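Local coordinates for DUF115 domain-containing protein (PDB 5MU5) that is a Maf glycosyltransferase involved in the formation of bacterial flagella, where it probably transfers sugar to flagellin, at residues Leu242-Lys254 with Gln639-Asp653. Sequence-based numbering, arbitrary orientation.
Sequences LHDEMEMTRASYK and QVEWYFDNIEAFESD
Met246 passes over one face of the Tyr643 ring, its CG 3.8 Å from the ring centroid and 9° off the normal, a CH-pi contact, with SD oblique to the ring as a Met-aromatic pair. The chain runs on extended (chi2 177°), taking CE to Tyr643 CB and Gln639 O. His243 NE2 gives a nearly straight bond to Gln639 OE1 (2.7 Å), which sits in the imidazole plane. Ile647 extends this tightly packed side, its CG2 off centre over one face of the Tyr253 ring. Arg250 NE and NH2 grip the two carboxylate oxygens of Glu247 on their own helix, holding the guanidinium flat against the 650-653 turn, where the Ser652-Asp653 peptide covers one face; NH1 holds a water bonded to Ile647 O and Phe650 O. With an alanine in place of Arg250, the Glu247 carboxylate would probably lose its charged partner and the water one of its bonds. The more open side is at Glu648: Tyr253 OH meets its OE2 at 2.7 Å from above the carboxylate plane, Arg257 also pairs with OE2, and Lys254 NZ bonds to Glu648 O. Two near-parallel helices, crossing at -15°, and the turn after the second join the Maf helical-bundle region to the MptE-like region.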
# COMPACT_ATOMS: atom_id res chain seq x y z
N LEU A 242 5.03 5.73 -13.88
CA LEU A 242 4.86 6.93 -14.66
C LEU A 242 3.68 6.86 -15.63
O LEU A 242 2.85 7.75 -15.66
CB LEU A 242 6.14 7.25 -15.44
CG LEU A 242 6.10 8.51 -16.29
CD1 LEU A 242 5.84 9.73 -15.43
CD2 LEU A 242 7.37 8.68 -17.10
N HIS A 243 3.62 5.80 -16.43
CA HIS A 243 2.62 5.74 -17.49
C HIS A 243 1.22 5.58 -16.98
O HIS A 243 0.30 6.12 -17.58
CB HIS A 243 2.95 4.66 -18.52
CG HIS A 243 4.22 4.93 -19.25
ND1 HIS A 243 5.04 3.93 -19.72
CD2 HIS A 243 4.85 6.10 -19.53
CE1 HIS A 243 6.09 4.47 -20.31
NE2 HIS A 243 6.01 5.78 -20.19
N ASP A 244 1.05 4.84 -15.88
CA ASP A 244 -0.27 4.72 -15.25
C ASP A 244 -0.67 6.06 -14.63
O ASP A 244 -1.82 6.43 -14.66
CB ASP A 244 -0.29 3.61 -14.19
CG ASP A 244 0.02 2.24 -14.79
OD1 ASP A 244 -0.54 1.92 -15.87
OD2 ASP A 244 0.84 1.49 -14.19
N GLU A 245 0.28 6.79 -14.07
CA GLU A 245 -0.04 8.09 -13.49
C GLU A 245 -0.42 9.05 -14.60
O GLU A 245 -1.27 9.90 -14.39
CB GLU A 245 1.10 8.64 -12.66
CG GLU A 245 1.41 7.79 -11.42
CD GLU A 245 0.30 7.79 -10.37
OE1 GLU A 245 -0.32 8.85 -10.14
OE2 GLU A 245 0.09 6.73 -9.74
N MET A 246 0.20 8.93 -15.76
CA MET A 246 -0.18 9.74 -16.91
C MET A 246 -1.63 9.46 -17.27
O MET A 246 -2.42 10.39 -17.47
CB MET A 246 0.70 9.48 -18.13
CG MET A 246 2.10 10.06 -18.02
SD MET A 246 3.07 9.62 -19.47
CE MET A 246 4.43 10.75 -19.26
N GLU A 247 -2.00 8.18 -17.34
CA GLU A 247 -3.38 7.84 -17.67
C GLU A 247 -4.41 8.33 -16.64
O GLU A 247 -5.49 8.74 -17.02
CB GLU A 247 -3.54 6.34 -17.85
CG GLU A 247 -4.98 5.88 -18.09
CD GLU A 247 -5.73 6.70 -19.14
OE1 GLU A 247 -5.06 7.28 -20.03
OE2 GLU A 247 -6.99 6.77 -19.08
N MET A 248 -4.08 8.25 -15.35
CA MET A 248 -5.01 8.63 -14.30
C MET A 248 -5.29 10.11 -14.40
O MET A 248 -6.43 10.53 -14.32
CB MET A 248 -4.42 8.39 -12.90
CG MET A 248 -4.14 6.96 -12.49
SD MET A 248 -5.56 5.86 -12.54
CE MET A 248 -5.44 5.16 -14.18
N THR A 249 -4.21 10.88 -14.55
CA THR A 249 -4.28 12.32 -14.62
C THR A 249 -4.95 12.76 -15.93
O THR A 249 -5.68 13.74 -15.92
CB THR A 249 -2.87 12.94 -14.44
OG1 THR A 249 -2.42 12.72 -13.11
CG2 THR A 249 -2.88 14.42 -14.68
N ARG A 250 -4.71 12.04 -17.03
CA ARG A 250 -5.39 12.36 -18.29
C ARG A 250 -6.91 12.12 -18.17
O ARG A 250 -7.72 12.96 -18.56
CB ARG A 250 -4.85 11.53 -19.44
CG ARG A 250 -5.49 11.84 -20.79
CD ARG A 250 -5.33 10.67 -21.74
NE ARG A 250 -6.23 9.58 -21.35
CZ ARG A 250 -7.50 9.49 -21.71
NH1 ARG A 250 -8.06 10.40 -22.51
NH2 ARG A 250 -8.23 8.47 -21.27
N ALA A 251 -7.28 10.98 -17.62
CA ALA A 251 -8.70 10.67 -17.41
C ALA A 251 -9.34 11.77 -16.58
O ALA A 251 -10.36 12.33 -16.97
CB ALA A 251 -8.86 9.32 -16.70
N SER A 252 -8.73 12.10 -15.45
CA SER A 252 -9.28 13.09 -14.54
C SER A 252 -9.35 14.45 -15.20
O SER A 252 -10.34 15.16 -15.05
CB SER A 252 -8.46 13.15 -13.26
OG SER A 252 -9.11 13.96 -12.29
N TYR A 253 -8.30 14.81 -15.93
CA TYR A 253 -8.25 16.07 -16.65
C TYR A 253 -9.46 16.16 -17.57
O TYR A 253 -10.21 17.12 -17.52
CB TYR A 253 -6.96 16.16 -17.46
CG TYR A 253 -6.82 17.38 -18.35
CD1 TYR A 253 -7.55 17.49 -19.53
CD2 TYR A 253 -5.91 18.39 -18.03
CE1 TYR A 253 -7.41 18.60 -20.34
CE2 TYR A 253 -5.77 19.49 -18.85
CZ TYR A 253 -6.53 19.58 -20.00
OH TYR A 253 -6.40 20.66 -20.83
N LYS A 254 -9.67 15.13 -18.39
CA LYS A 254 -10.76 15.15 -19.37
C LYS A 254 -12.11 15.09 -18.71
O LYS A 254 -13.05 15.68 -19.19
CB LYS A 254 -10.64 13.98 -20.33
CG LYS A 254 -9.36 13.95 -21.11
CD LYS A 254 -9.23 15.09 -22.07
CE LYS A 254 -10.18 14.91 -23.23
NZ LYS A 254 -9.97 15.99 -24.22
N GLN A 639 9.26 12.50 -21.94
CA GLN A 639 7.89 11.94 -21.98
C GLN A 639 6.91 12.83 -21.24
O GLN A 639 5.79 13.07 -21.70
CB GLN A 639 7.87 10.53 -21.40
CG GLN A 639 8.40 9.51 -22.39
CD GLN A 639 8.16 8.08 -21.97
OE1 GLN A 639 7.66 7.81 -20.88
NE2 GLN A 639 8.53 7.14 -22.83
N VAL A 640 7.36 13.34 -20.10
CA VAL A 640 6.55 14.21 -19.27
C VAL A 640 6.17 15.49 -20.02
O VAL A 640 5.01 15.90 -20.00
CB VAL A 640 7.28 14.53 -17.94
CG1 VAL A 640 6.71 15.75 -17.24
CG2 VAL A 640 7.22 13.31 -17.02
N GLU A 641 7.16 16.10 -20.68
CA GLU A 641 6.96 17.36 -21.40
C GLU A 641 6.05 17.16 -22.60
O GLU A 641 5.17 17.98 -22.86
CB GLU A 641 8.30 17.96 -21.83
CG GLU A 641 9.10 18.52 -20.66
CD GLU A 641 10.52 18.94 -21.04
OE1 GLU A 641 10.95 18.71 -22.20
OE2 GLU A 641 11.23 19.48 -20.16
N TRP A 642 6.28 16.09 -23.33
CA TRP A 642 5.41 15.70 -24.43
C TRP A 642 3.97 15.41 -23.95
O TRP A 642 3.00 15.78 -24.61
CB TRP A 642 5.99 14.47 -25.11
CG TRP A 642 5.08 13.78 -26.06
CD1 TRP A 642 4.85 14.12 -27.35
CD2 TRP A 642 4.29 12.61 -25.80
NE1 TRP A 642 3.96 13.24 -27.92
CE2 TRP A 642 3.59 12.31 -26.98
CE3 TRP A 642 4.10 11.79 -24.68
CZ2 TRP A 642 2.73 11.22 -27.09
CZ3 TRP A 642 3.23 10.71 -24.78
CH2 TRP A 642 2.55 10.44 -25.98
N TYR A 643 3.85 14.73 -22.81
CA TYR A 643 2.54 14.35 -22.27
C TYR A 643 1.71 15.55 -21.87
O TYR A 643 0.54 15.62 -22.21
CB TYR A 643 2.70 13.41 -21.08
CG TYR A 643 1.50 13.30 -20.20
CD1 TYR A 643 0.46 12.45 -20.52
CD2 TYR A 643 1.41 14.02 -19.02
CE1 TYR A 643 -0.65 12.34 -19.69
CE2 TYR A 643 0.32 13.90 -18.18
CZ TYR A 643 -0.72 13.06 -18.52
OH TYR A 643 -1.82 12.95 -17.68
N PHE A 644 2.32 16.47 -21.13
CA PHE A 644 1.62 17.67 -20.70
C PHE A 644 1.25 18.58 -21.88
O PHE A 644 0.20 19.22 -21.85
CB PHE A 644 2.36 18.41 -19.58
CG PHE A 644 2.10 17.82 -18.22
CD1 PHE A 644 0.93 18.10 -17.55
CD2 PHE A 644 3.00 16.94 -17.65
CE1 PHE A 644 0.67 17.52 -16.32
CE2 PHE A 644 2.75 16.36 -16.42
CZ PHE A 644 1.58 16.65 -15.75
N ASP A 645 2.09 18.61 -22.91
CA ASP A 645 1.76 19.36 -24.12
C ASP A 645 0.53 18.79 -24.86
O ASP A 645 -0.19 19.54 -25.48
CB ASP A 645 2.95 19.40 -25.09
CG ASP A 645 4.00 20.41 -24.68
OD1 ASP A 645 3.69 21.33 -23.90
OD2 ASP A 645 5.15 20.31 -25.16
N ASN A 646 0.29 17.49 -24.76
CA ASN A 646 -0.77 16.83 -25.52
C ASN A 646 -1.87 16.18 -24.71
O ASN A 646 -2.66 15.39 -25.25
CB ASN A 646 -0.13 15.73 -26.38
CG ASN A 646 0.84 16.27 -27.37
OD1 ASN A 646 1.97 15.80 -27.46
ND2 ASN A 646 0.43 17.28 -28.11
N ILE A 647 -1.92 16.50 -23.41
CA ILE A 647 -2.85 15.84 -22.50
C ILE A 647 -4.31 15.89 -22.99
O ILE A 647 -5.05 14.90 -22.87
CB ILE A 647 -2.68 16.37 -21.05
CG1 ILE A 647 -3.48 15.51 -20.07
CG2 ILE A 647 -3.06 17.83 -20.93
CD1 ILE A 647 -3.09 15.69 -18.62
N GLU A 648 -4.69 17.01 -23.60
CA GLU A 648 -6.06 17.23 -24.08
C GLU A 648 -6.33 16.49 -25.40
O GLU A 648 -7.45 16.03 -25.65
CB GLU A 648 -6.28 18.74 -24.27
CG GLU A 648 -7.73 19.20 -24.19
CD GLU A 648 -7.84 20.70 -23.94
OE1 GLU A 648 -7.57 21.50 -24.86
OE2 GLU A 648 -8.20 21.10 -22.81
N ALA A 649 -5.30 16.37 -26.23
CA ALA A 649 -5.46 15.84 -27.58
C ALA A 649 -5.53 14.32 -27.68
O ALA A 649 -6.03 13.80 -28.67
CB ALA A 649 -4.35 16.37 -28.48
N PHE A 650 -5.04 13.59 -26.68
CA PHE A 650 -5.14 12.12 -26.74
C PHE A 650 -6.61 11.73 -26.86
O PHE A 650 -7.41 12.15 -26.05
CB PHE A 650 -4.54 11.44 -25.51
CG PHE A 650 -3.07 11.69 -25.33
CD1 PHE A 650 -2.15 11.17 -26.23
CD2 PHE A 650 -2.60 12.44 -24.24
CE1 PHE A 650 -0.78 11.39 -26.06
CE2 PHE A 650 -1.24 12.66 -24.07
CZ PHE A 650 -0.34 12.14 -24.98
N GLU A 651 -6.95 10.94 -27.88
CA GLU A 651 -8.34 10.51 -28.08
C GLU A 651 -8.81 9.48 -27.05
O GLU A 651 -10.00 9.38 -26.78
CB GLU A 651 -8.51 9.94 -29.49
CG GLU A 651 -8.36 10.99 -30.58
CD GLU A 651 -8.15 10.41 -31.97
OE1 GLU A 651 -7.86 9.19 -32.09
OE2 GLU A 651 -8.26 11.17 -32.95
N SER A 652 -7.88 8.70 -26.50
CA SER A 652 -8.19 7.70 -25.48
C SER A 652 -6.94 7.21 -24.76
O SER A 652 -5.81 7.47 -25.18
CB SER A 652 -8.89 6.49 -26.10
OG SER A 652 -7.94 5.60 -26.67
N ASP A 653 -7.16 6.46 -23.68
CA ASP A 653 -6.07 5.87 -22.90
C ASP A 653 -5.19 4.96 -23.76
O ASP A 653 -3.98 4.88 -23.53
CB ASP A 653 -6.62 5.02 -21.75
CG ASP A 653 -7.44 3.80 -22.23
OD1 ASP A 653 -8.10 3.90 -23.30
OD2 ASP A 653 -7.43 2.75 -21.54
O HOH W 1 -6.96 12.85 -23.55